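Local structure of leucyl-trna synthetase (Plasmodium falciparum, 5FOC) at residues 10-15 with 179-184; 121-126 with 224-229; 305-310 with 330-335. The protein probably joins leucine to its cognate tRNA at the expense of ATP, while its editing domain, the piece described here, probably hydrolyses the ester of mischarged tRNA. The protein carries 2 engineered substitutions. One frame throughout, in Å; residues are numbered along the deposited sequence.

How the interactions relate
Interactions 1 and 2 lie in the core, their centres about 8 Å apart, and belong to one mixed sheet: strand 7-15 supplies a segment to interaction 1 and separates the two segments of interaction 2, while strand 120-127 does the converse. They meet directly, Phe-14 N lying 2.7 Å from Tyr-229 O, a probable hydrogen bond. Their chemistry differs: interaction 1 gathers polar side-chain ends, interaction 2 sets a phenyl ring against methyl groups. Interaction 3, centred about 25 Å from interaction 2, joins two helices far from the chain's centre; its touching residues are nevertheless buried, and a leucine dominates it.

Interaction 1 of 3, residues 10-15 with 179-184; sequences LIKIFV and CPNIYV
Lys-12 and Tyr-183 reach each other through similar first torsions: in both, CG stands beside the backbone N and anti to the carbonyl carbon (chi1 -71° and -67°). Beyond CG the lysine chain is fully extended, which carries CE to within 3.8 Å of Tyr-183 OH. The backbones themselves stay apart, with the CA atoms of Lys-12 and Tyr-183 separated by 8.9 Å, so side chains make the whole contact. Lys-12 CE is also at the limit of touching Asn-181 ND2, 4.5 Å away.

The tyrosine end is fixed from its own strand. Asn-181 ND2 donates to Tyr-183 OH over 3.0 Å in a nearly straight bond (166° at the hydrogen), and the phenol oxygen lies close to the plane of the amide. The same asparagine supports the ring, its CB sitting 3.7 Å above one face of Tyr-183 and displaced toward the rim. The hydroxyl has a second partner in the carbonyl oxygen of Phe-153, which can act only as acceptor, so the phenol both gives and receives a hydrogen bond.

The lysine charge finds its partner beyond the two segments: NZ forms a salt bridge with Asp-154 OD1 and a hydrogen bond with Leu-367 O. Because Asp-154 OD1 also accepts from Asn-181 ND2, one carboxylate oxygen connects the polar ends of both segments, and its negative charge would be expected to stabilise the buried ammonium group.

The contact illustrates bridging between next-nearest strands of a mixed beta sheet: strand 120-127 runs between them, antiparallel to 7-15 and parallel to 181-185, while Lys-12, Asn-181 and Tyr-183 build a buried polar cluster in the core of the editing domain.

Interaction 2 of 3, residues 121-126 with 224-229; sequences VIFLGS and VGLETY
Phe-123 meets Leu-226 and Thr-228 within the central mixed beta sheet of the editing domain, where strand 7-15 runs antiparallel to both 120-127 and 227-229. Here too the two segments are next-nearest neighbours, and side chains span the 8.5 Å between the CA atoms of Phe-123 and Thr-228.

The direct contacts are apolar. The phenyl ring receives a methyl group from each of two residues, both approaching at an oblique angle. Leu-226 contributes its CD1 from the loop leading into strand 227-229, and Thr-228 contributes CG2 from the strand itself. Around this group the core is continued by Phe-223, whose ring is edge-to-face with that of Phe-123, and by helix 18-35, from which Phe-21 and Ile-24 pack on Leu-226.

Hydrogen bonding takes place beside the contact. The intervening strand is tied to Phe-123 through the backbone of Ile-13, whose side chain touches Thr-228. The threonine keeps its two branches apart: with chi1 at 67°, OG1 is committed to Leu-238 O and Thr-139 OG1, whereas CG2 is presented to the aromatic ring. A buried hydroxyl is thus satisfied while its residue still serves the hydrophobic core.

The closest approaches are modest, 4.3 Å from Phe-123 CE1 to Leu-226 CD1 and 4.4 Å from Phe-123 CD1 to Thr-228 CG2.

Interaction 3 of 3, residues 305-310 with 330-335; sequences NNTGKY and EVLYKK
Gly-308 and Leu-332 bring the two helical backbones nearest, with 8.2 Å between their CA atoms, at a point where one helix is just beginning and the other is well under way. Leu-332 spans this separation and carries the contact. Its CG is anti to the backbone N (chi1 178°), directing the branched end at the first turn of helix 307-314.

Leu-332 CD1 makes the closer approach to Thr-307, 3.9 Å from OG1 and 4.1 Å from CB of that threonine. CD2 lies about as near to the hydroxyl as to the helix backbone, 4.4 Å from Thr-307 OG1 and 4.5 Å from Gly-308 CA. Between the segments these are van der Waals contacts, without a hydrogen bond. The threonine hydroxyl is nevertheless occupied: Thr-307 OG1 is hydrogen-bonded to Gln-336 NE2, one turn beyond Leu-332 on helix 325-339. A polar link thus runs beside the apolar one between the same two helices.

The start of the shorter helix is anchored further by its surroundings. Asn-306 occupies the N-cap position, and although its side chain makes no capping bond, its backbone N is bonded to Ser-296 OG. Gly-308 O in turn pairs with Thr-263 OG1, and Thr-263 also packs on Leu-332, so helix 263-274 meets both sides of the junction.

This is local helix-to-helix packing, with Leu-332 of helix 325-339 lying against the first turn of helix 307-314. Its centre is about 21 Å from that of the chain, and it joins two helices between strands 298-299 and 341-342, which pair as a small antiparallel sheet in the editing domain.

Interaction 1 of 3, residues 10-15 with 179-184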
loop_
_atom_site.group_PDB
_atom_site.type_symbol
_atom_site.label_atom_id
_atom_site.label_comp_id
_atom_site.label_asym_id
_atom_site.label_seq_id
_atom_site.Cartn_x
_atom_site.Cartn_y
_atom_site.Cartn_z
ATOM N N LEU A 10 -8.496 -1.104 3.455
ATOM C CA LEU A 10 -7.391 -0.208 3.083
ATOM C C LEU A 10 -6.746 0.348 4.344
ATOM O O LEU A 10 -7.412 0.829 5.244
ATOM C CB LEU A 10 -7.867 0.939 2.187
ATOM C CG LEU A 10 -8.721 0.568 0.973
ATOM C CD1 LEU A 10 -8.993 1.813 0.152
ATOM C CD2 LEU A 10 -8.088 -0.541 0.165
ATOM N N ILE A 11 -5.421 0.238 4.390
ATOM C CA ILE A 11 -4.624 0.731 5.518
ATOM C C ILE A 11 -3.850 1.938 5.019
ATOM O O ILE A 11 -3.301 1.915 3.931
ATOM C CB ILE A 11 -3.705 -0.387 6.038
ATOM C CG1 ILE A 11 -4.576 -1.567 6.572
ATOM C CG2 ILE A 11 -2.772 0.114 7.141
ATOM C CD1 ILE A 11 -3.808 -2.787 7.004
ATOM N N LYS A 12 -3.842 2.988 5.868
ATOM C CA LYS A 12 -3.050 4.198 5.580
ATOM C C LYS A 12 -1.577 3.912 5.787
ATOM O O LYS A 12 -1.179 3.599 6.877
ATOM C CB LYS A 12 -3.502 5.348 6.434
ATOM C CG LYS A 12 -4.867 5.887 6.027
ATOM C CD LYS A 12 -5.415 6.855 7.021
ATOM C CE LYS A 12 -6.771 7.423 6.686
ATOM N NZ LYS A 12 -7.213 8.271 7.800
ATOM N N ILE A 13 -0.843 3.925 4.701
ATOM C CA ILE A 13 0.584 3.650 4.729
ATOM C C ILE A 13 1.290 5.005 4.496
ATOM O O ILE A 13 1.402 5.487 3.397
ATOM C CB ILE A 13 1.003 2.568 3.693
ATOM C CG1 ILE A 13 0.367 1.218 4.027
ATOM C CG2 ILE A 13 2.507 2.392 3.650
ATOM C CD1 ILE A 13 0.619 0.144 2.985
ATOM N N PHE A 14 1.800 5.571 5.594
ATOM C CA PHE A 14 2.343 6.915 5.548
ATOM C C PHE A 14 3.795 6.841 5.058
ATOM O O PHE A 14 4.509 5.871 5.322
ATOM C CB PHE A 14 2.372 7.492 6.976
ATOM C CG PHE A 14 0.998 7.683 7.585
ATOM C CD1 PHE A 14 0.259 8.825 7.331
ATOM C CD2 PHE A 14 0.454 6.710 8.395
ATOM C CE1 PHE A 14 -1.018 8.964 7.857
ATOM C CE2 PHE A 14 -0.825 6.853 8.935
ATOM C CZ PHE A 14 -1.563 7.968 8.653
ATOM N N VAL A 15 4.180 7.865 4.308
ATOM C CA VAL A 15 5.580 8.052 3.902
ATOM C C VAL A 15 6.388 8.766 5.007
ATOM O O VAL A 15 5.964 9.781 5.519
ATOM C CB VAL A 15 5.632 8.873 2.599
ATOM C CG1 VAL A 15 7.043 9.342 2.243
ATOM C CG2 VAL A 15 4.994 8.081 1.442
ATOM N N CYS A 179 -9.249 18.568 1.620
ATOM C CA CYS A 179 -8.734 17.202 1.589
ATOM C C CYS A 179 -7.300 17.180 2.142
ATOM O O CYS A 179 -6.354 17.703 1.485
ATOM C CB CYS A 179 -8.745 16.694 0.160
ATOM S SG CYS A 179 -10.404 16.535 -0.501
ATOM N N PRO A 180 -7.114 16.594 3.337
ATOM C CA PRO A 180 -5.759 16.758 3.976
ATOM C C PRO A 180 -4.720 15.761 3.533
ATOM O O PRO A 180 -3.550 15.889 3.919
ATOM C CB PRO A 180 -6.064 16.520 5.452
ATOM C CG PRO A 180 -7.205 15.551 5.416
ATOM C CD PRO A 180 -8.084 16.057 4.311
ATOM N N ASN A 181 -5.092 14.735 2.771
ATOM C CA ASN A 181 -4.188 13.628 2.436
ATOM C C ASN A 181 -3.960 13.528 0.951
ATOM O O ASN A 181 -4.932 13.670 0.158
ATOM C CB ASN A 181 -4.779 12.283 2.943
ATOM C CG ASN A 181 -4.996 12.274 4.438
ATOM O OD1 ASN A 181 -4.361 13.056 5.160
ATOM N ND2 ASN A 181 -5.883 11.425 4.928
ATOM N N ILE A 182 -2.703 13.326 0.553
ATOM C CA ILE A 182 -2.348 12.938 -0.782
ATOM C C ILE A 182 -2.346 11.429 -0.777
ATOM O O ILE A 182 -1.497 10.826 -0.186
ATOM C CB ILE A 182 -0.979 13.467 -1.225
ATOM C CG1 ILE A 182 -1.020 14.979 -1.288
ATOM C CG2 ILE A 182 -0.598 12.899 -2.569
ATOM C CD1 ILE A 182 0.340 15.626 -1.225
ATOM N N TYR A 183 -3.313 10.798 -1.490
ATOM C CA TYR A 183 -3.300 9.364 -1.665
ATOM C C TYR A 183 -2.630 8.874 -2.923
ATOM O O TYR A 183 -2.724 9.512 -3.952
ATOM C CB TYR A 183 -4.747 8.841 -1.636
ATOM C CG TYR A 183 -5.454 8.963 -0.304
ATOM C CD1 TYR A 183 -4.857 8.496 0.887
ATOM C CD2 TYR A 183 -6.707 9.597 -0.184
ATOM C CE1 TYR A 183 -5.507 8.590 2.113
ATOM C CE2 TYR A 183 -7.356 9.706 1.049
ATOM C CZ TYR A 183 -6.764 9.196 2.201
ATOM O OH TYR A 183 -7.302 9.267 3.459
ATOM N N VAL A 184 -1.904 7.763 -2.802
ATOM C CA VAL A 184 -1.295 7.097 -3.921
ATOM C C VAL A 184 -2.060 5.769 -4.110
ATOM O O VAL A 184 -2.197 4.969 -3.161
ATOM C CB VAL A 184 0.190 6.741 -3.699
ATOM C CG1 VAL A 184 0.801 6.223 -4.970
ATOM C CG2 VAL A 184 0.969 7.991 -3.230
#

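Interaction 2 of 3, residues 121-126 with 224-229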
loop_
_atom_site.group_PDB
_atom_site.type_symbol
_atom_site.label_atom_id
_atom_site.label_comp_id
_atom_site.label_asym_id
_atom_site.label_seq_id
_atom_site.Cartn_x
_atom_site.Cartn_y
_atom_site.Cartn_z
ATOM N N VAL A 121 1.150 12.336 3.146
ATOM C CA VAL A 121 1.332 11.524 1.936
ATOM C C VAL A 121 1.107 10.079 2.307
ATOM O O VAL A 121 1.805 9.523 3.128
ATOM C CB VAL A 121 2.708 11.680 1.279
ATOM C CG1 VAL A 121 2.800 10.793 0.039
ATOM C CG2 VAL A 121 3.048 13.153 0.980
ATOM N N ILE A 122 0.073 9.442 1.685
ATOM C CA ILE A 122 -0.371 8.168 2.159
ATOM C C ILE A 122 -0.573 7.214 0.965
ATOM O O ILE A 122 -1.373 7.564 0.050
ATOM C CB ILE A 122 -1.703 8.276 2.951
ATOM C CG1 ILE A 122 -1.542 9.107 4.225
ATOM C CG2 ILE A 122 -2.297 6.889 3.250
ATOM C CD1 ILE A 122 -2.828 9.543 4.856
ATOM N N PHE A 123 0.130 6.086 0.967
ATOM C CA PHE A 123 -0.160 4.946 0.067
ATOM C C PHE A 123 -1.349 4.219 0.676
ATOM O O PHE A 123 -1.443 3.948 1.820
ATOM C CB PHE A 123 1.058 4.009 -0.075
ATOM C CG PHE A 123 2.173 4.557 -0.917
ATOM C CD1 PHE A 123 3.066 5.502 -0.388
ATOM C CD2 PHE A 123 2.362 4.155 -2.213
ATOM C CE1 PHE A 123 4.113 5.975 -1.187
ATOM C CE2 PHE A 123 3.369 4.643 -3.005
ATOM C CZ PHE A 123 4.274 5.548 -2.483
ATOM N N LEU A 124 -2.324 3.856 -0.219
ATOM C CA LEU A 124 -3.484 3.127 0.295
ATOM C C LEU A 124 -3.259 1.631 0.058
ATOM O O LEU A 124 -3.370 1.171 -1.093
ATOM C CB LEU A 124 -4.748 3.618 -0.399
ATOM C CG LEU A 124 -5.285 4.984 -0.017
ATOM C CD1 LEU A 124 -6.431 5.431 -0.930
ATOM C CD2 LEU A 124 -5.737 4.978 1.425
ATOM N N GLY A 125 -2.864 0.916 1.129
ATOM C CA GLY A 125 -2.490 -0.476 1.093
ATOM C C GLY A 125 -3.792 -1.261 1.185
ATOM O O GLY A 125 -4.616 -0.890 1.966
ATOM N N SER A 126 -3.863 -2.362 0.473
ATOM C CA SER A 126 -5.117 -3.172 0.465
ATOM C C SER A 126 -4.822 -4.559 1.042
ATOM O O SER A 126 -3.831 -5.189 0.639
ATOM C CB SER A 126 -5.528 -3.255 -0.977
ATOM O OG SER A 126 -6.739 -4.018 -0.969
ATOM N N VAL A 224 10.205 2.571 -5.184
ATOM C CA VAL A 224 10.899 1.456 -4.564
ATOM C C VAL A 224 12.033 2.004 -3.710
ATOM O O VAL A 224 12.816 2.828 -4.143
ATOM C CB VAL A 224 11.366 0.406 -5.593
ATOM C CG1 VAL A 224 12.234 -0.669 -4.968
ATOM C CG2 VAL A 224 10.110 -0.264 -6.177
ATOM N N GLY A 225 12.042 1.567 -2.461
ATOM C CA GLY A 225 13.076 2.011 -1.471
ATOM C C GLY A 225 12.610 3.106 -0.511
ATOM O O GLY A 225 13.233 3.341 0.532
ATOM N N LEU A 226 11.531 3.831 -0.840
ATOM C CA LEU A 226 10.935 4.763 0.088
ATOM C C LEU A 226 10.564 4.075 1.379
ATOM O O LEU A 226 10.070 2.934 1.392
ATOM C CB LEU A 226 9.661 5.417 -0.439
ATOM C CG LEU A 226 9.687 6.580 -1.393
ATOM C CD1 LEU A 226 8.261 7.066 -1.654
ATOM C CD2 LEU A 226 10.467 7.714 -0.773
ATOM N N GLU A 227 10.739 4.791 2.470
ATOM C CA GLU A 227 10.397 4.269 3.785
ATOM C C GLU A 227 8.955 4.671 4.085
ATOM O O GLU A 227 8.559 5.823 3.923
ATOM C CB GLU A 227 11.427 4.842 4.835
ATOM C CG GLU A 227 11.210 4.213 6.205
ATOM C CD GLU A 227 12.086 4.824 7.302
ATOM O OE1 GLU A 227 12.450 5.986 7.131
ATOM O OE2 GLU A 227 12.335 4.155 8.309
ATOM N N THR A 228 8.149 3.661 4.476
ATOM C CA THR A 228 6.753 3.890 4.906
ATOM C C THR A 228 6.486 3.319 6.310
ATOM O O THR A 228 7.283 2.530 6.848
ATOM C CB THR A 228 5.734 3.314 3.873
ATOM O OG1 THR A 228 5.846 1.907 3.890
ATOM C CG2 THR A 228 6.002 3.883 2.468
ATOM N N TYR A 229 5.328 3.679 6.878
ATOM C CA TYR A 229 4.908 3.087 8.129
ATOM C C TYR A 229 3.376 3.172 8.214
ATOM O O TYR A 229 2.763 3.963 7.507
ATOM C CB TYR A 229 5.633 3.742 9.352
ATOM C CG TYR A 229 5.210 5.151 9.566
ATOM C CD1 TYR A 229 5.727 6.173 8.785
ATOM C CD2 TYR A 229 4.222 5.465 10.502
ATOM C CE1 TYR A 229 5.312 7.488 8.953
ATOM C CE2 TYR A 229 3.761 6.769 10.642
ATOM C CZ TYR A 229 4.330 7.786 9.885
ATOM O OH TYR A 229 3.878 9.091 10.064
#

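Interaction 3 of 3, residues 305-310 with 330-335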
loop_
_atom_site.group_PDB
_atom_site.type_symbol
_atom_site.label_atom_id
_atom_site.label_comp_id
_atom_site.label_asym_id
_atom_site.label_seq_id
_atom_site.Cartn_x
_atom_site.Cartn_y
_atom_site.Cartn_z
ATOM N N ASN A 305 3.277 -20.787 14.366
ATOM C CA ASN A 305 3.242 -19.498 13.711
ATOM C C ASN A 305 4.146 -19.512 12.454
ATOM O O ASN A 305 4.670 -20.555 12.065
ATOM C CB ASN A 305 3.588 -18.392 14.736
ATOM C CG ASN A 305 5.004 -18.467 15.241
ATOM O OD1 ASN A 305 5.845 -19.201 14.730
ATOM N ND2 ASN A 305 5.272 -17.701 16.285
ATOM N N ASN A 306 4.301 -18.375 11.802
ATOM C CA ASN A 306 5.122 -18.310 10.585
ATOM C C ASN A 306 4.641 -19.299 9.540
ATOM O O ASN A 306 5.419 -19.977 8.895
ATOM C CB ASN A 306 6.602 -18.427 10.920
ATOM C CG ASN A 306 7.070 -17.194 11.609
ATOM O OD1 ASN A 306 7.062 -16.142 11.009
ATOM N ND2 ASN A 306 7.398 -17.291 12.889
ATOM N N THR A 307 3.322 -19.316 9.385
ATOM C CA THR A 307 2.690 -20.202 8.451
ATOM C C THR A 307 2.984 -19.875 6.974
ATOM O O THR A 307 2.885 -20.766 6.109
ATOM C CB THR A 307 1.144 -20.341 8.721
ATOM O OG1 THR A 307 0.490 -19.093 8.560
ATOM C CG2 THR A 307 0.877 -20.833 10.130
ATOM N N GLY A 308 3.336 -18.633 6.669
ATOM C CA GLY A 308 3.711 -18.273 5.322
ATOM C C GLY A 308 4.910 -19.059 4.844
ATOM O O GLY A 308 4.904 -19.601 3.753
ATOM N N LYS A 309 5.960 -19.087 5.676
ATOM C CA LYS A 309 7.151 -19.885 5.419
ATOM C C LYS A 309 6.804 -21.383 5.407
ATOM O O LYS A 309 7.269 -22.124 4.551
ATOM C CB LYS A 309 8.213 -19.606 6.495
ATOM C CG LYS A 309 9.533 -20.339 6.291
ATOM C CD LYS A 309 10.569 -19.987 7.352
ATOM C CE LYS A 309 11.718 -20.952 7.194
ATOM N NZ LYS A 309 12.832 -20.803 8.147
ATOM N N TYR A 310 6.027 -21.827 6.385
ATOM C CA TYR A 310 5.658 -23.255 6.481
ATOM C C TYR A 310 5.046 -23.776 5.159
ATOM O O TYR A 310 5.462 -24.812 4.681
ATOM C CB TYR A 310 4.693 -23.508 7.645
ATOM C CG TYR A 310 4.316 -24.956 7.796
ATOM C CD1 TYR A 310 5.081 -25.826 8.568
ATOM C CD2 TYR A 310 3.178 -25.468 7.154
ATOM C CE1 TYR A 310 4.741 -27.173 8.689
ATOM C CE2 TYR A 310 2.825 -26.796 7.283
ATOM C CZ TYR A 310 3.613 -27.643 8.044
ATOM O OH TYR A 310 3.234 -28.961 8.164
ATOM N N GLU A 330 -5.057 -19.007 -1.483
ATOM C CA GLU A 330 -6.470 -19.183 -1.197
ATOM C C GLU A 330 -6.729 -20.203 -0.062
ATOM O O GLU A 330 -7.502 -19.915 0.862
ATOM C CB GLU A 330 -7.241 -19.528 -2.503
ATOM C CG GLU A 330 -7.321 -18.322 -3.456
ATOM C CD GLU A 330 -7.644 -18.650 -4.917
ATOM O OE1 GLU A 330 -7.689 -19.840 -5.305
ATOM O OE2 GLU A 330 -7.848 -17.694 -5.705
ATOM N N VAL A 331 -6.048 -21.350 -0.115
ATOM C CA VAL A 331 -6.118 -22.393 0.917
ATOM C C VAL A 331 -5.645 -21.907 2.292
ATOM O O VAL A 331 -6.291 -22.175 3.314
ATOM C CB VAL A 331 -5.309 -23.646 0.487
ATOM C CG1 VAL A 331 -5.166 -24.668 1.612
ATOM C CG2 VAL A 331 -5.973 -24.313 -0.713
ATOM N N LEU A 332 -4.505 -21.209 2.315
ATOM C CA LEU A 332 -3.979 -20.674 3.581
ATOM C C LEU A 332 -4.892 -19.588 4.159
ATOM O O LEU A 332 -5.131 -19.551 5.360
ATOM C CB LEU A 332 -2.548 -20.134 3.407
ATOM C CG LEU A 332 -1.924 -19.502 4.640
ATOM C CD1 LEU A 332 -1.711 -20.547 5.717
ATOM C CD2 LEU A 332 -0.598 -18.820 4.256
ATOM N N TYR A 333 -5.440 -18.736 3.295
ATOM C CA TYR A 333 -6.369 -17.712 3.742
ATOM C C TYR A 333 -7.543 -18.309 4.509
ATOM O O TYR A 333 -7.902 -17.851 5.587
ATOM C CB TYR A 333 -6.830 -16.887 2.550
ATOM C CG TYR A 333 -7.967 -15.926 2.774
ATOM C CD1 TYR A 333 -7.772 -14.652 3.271
ATOM C CD2 TYR A 333 -9.277 -16.298 2.412
ATOM C CE1 TYR A 333 -8.829 -13.777 3.443
ATOM C CE2 TYR A 333 -10.359 -15.426 2.571
ATOM C CZ TYR A 333 -10.131 -14.154 3.074
ATOM O OH TYR A 333 -11.163 -13.257 3.260
ATOM N N LYS A 334 -8.157 -19.349 3.902
ATOM C CA LYS A 334 -9.352 -20.005 4.507
ATOM C C LYS A 334 -8.976 -20.755 5.806
ATOM O O LYS A 334 -9.641 -20.668 6.827
ATOM C CB LYS A 334 -10.013 -20.897 3.441
ATOM C CG LYS A 334 -10.941 -20.103 2.517
ATOM C CD LYS A 334 -11.653 -21.000 1.499
ATOM C CE LYS A 334 -12.199 -20.198 0.306
ATOM N NZ LYS A 334 -11.140 -19.641 -0.596
ATOM N N LYS A 335 -7.795 -21.367 5.802
ATOM C CA LYS A 335 -7.344 -22.104 6.965
ATOM C C LYS A 335 -7.051 -21.179 8.146
ATOM O O LYS A 335 -7.451 -21.439 9.262
ATOM C CB LYS A 335 -6.111 -22.929 6.626
ATOM C CG LYS A 335 -5.752 -23.950 7.682
ATOM C CD LYS A 335 -4.872 -25.039 7.093
ATOM C CE LYS A 335 -4.425 -26.036 8.144
ATOM N NZ LYS A 335 -5.515 -26.942 8.590
#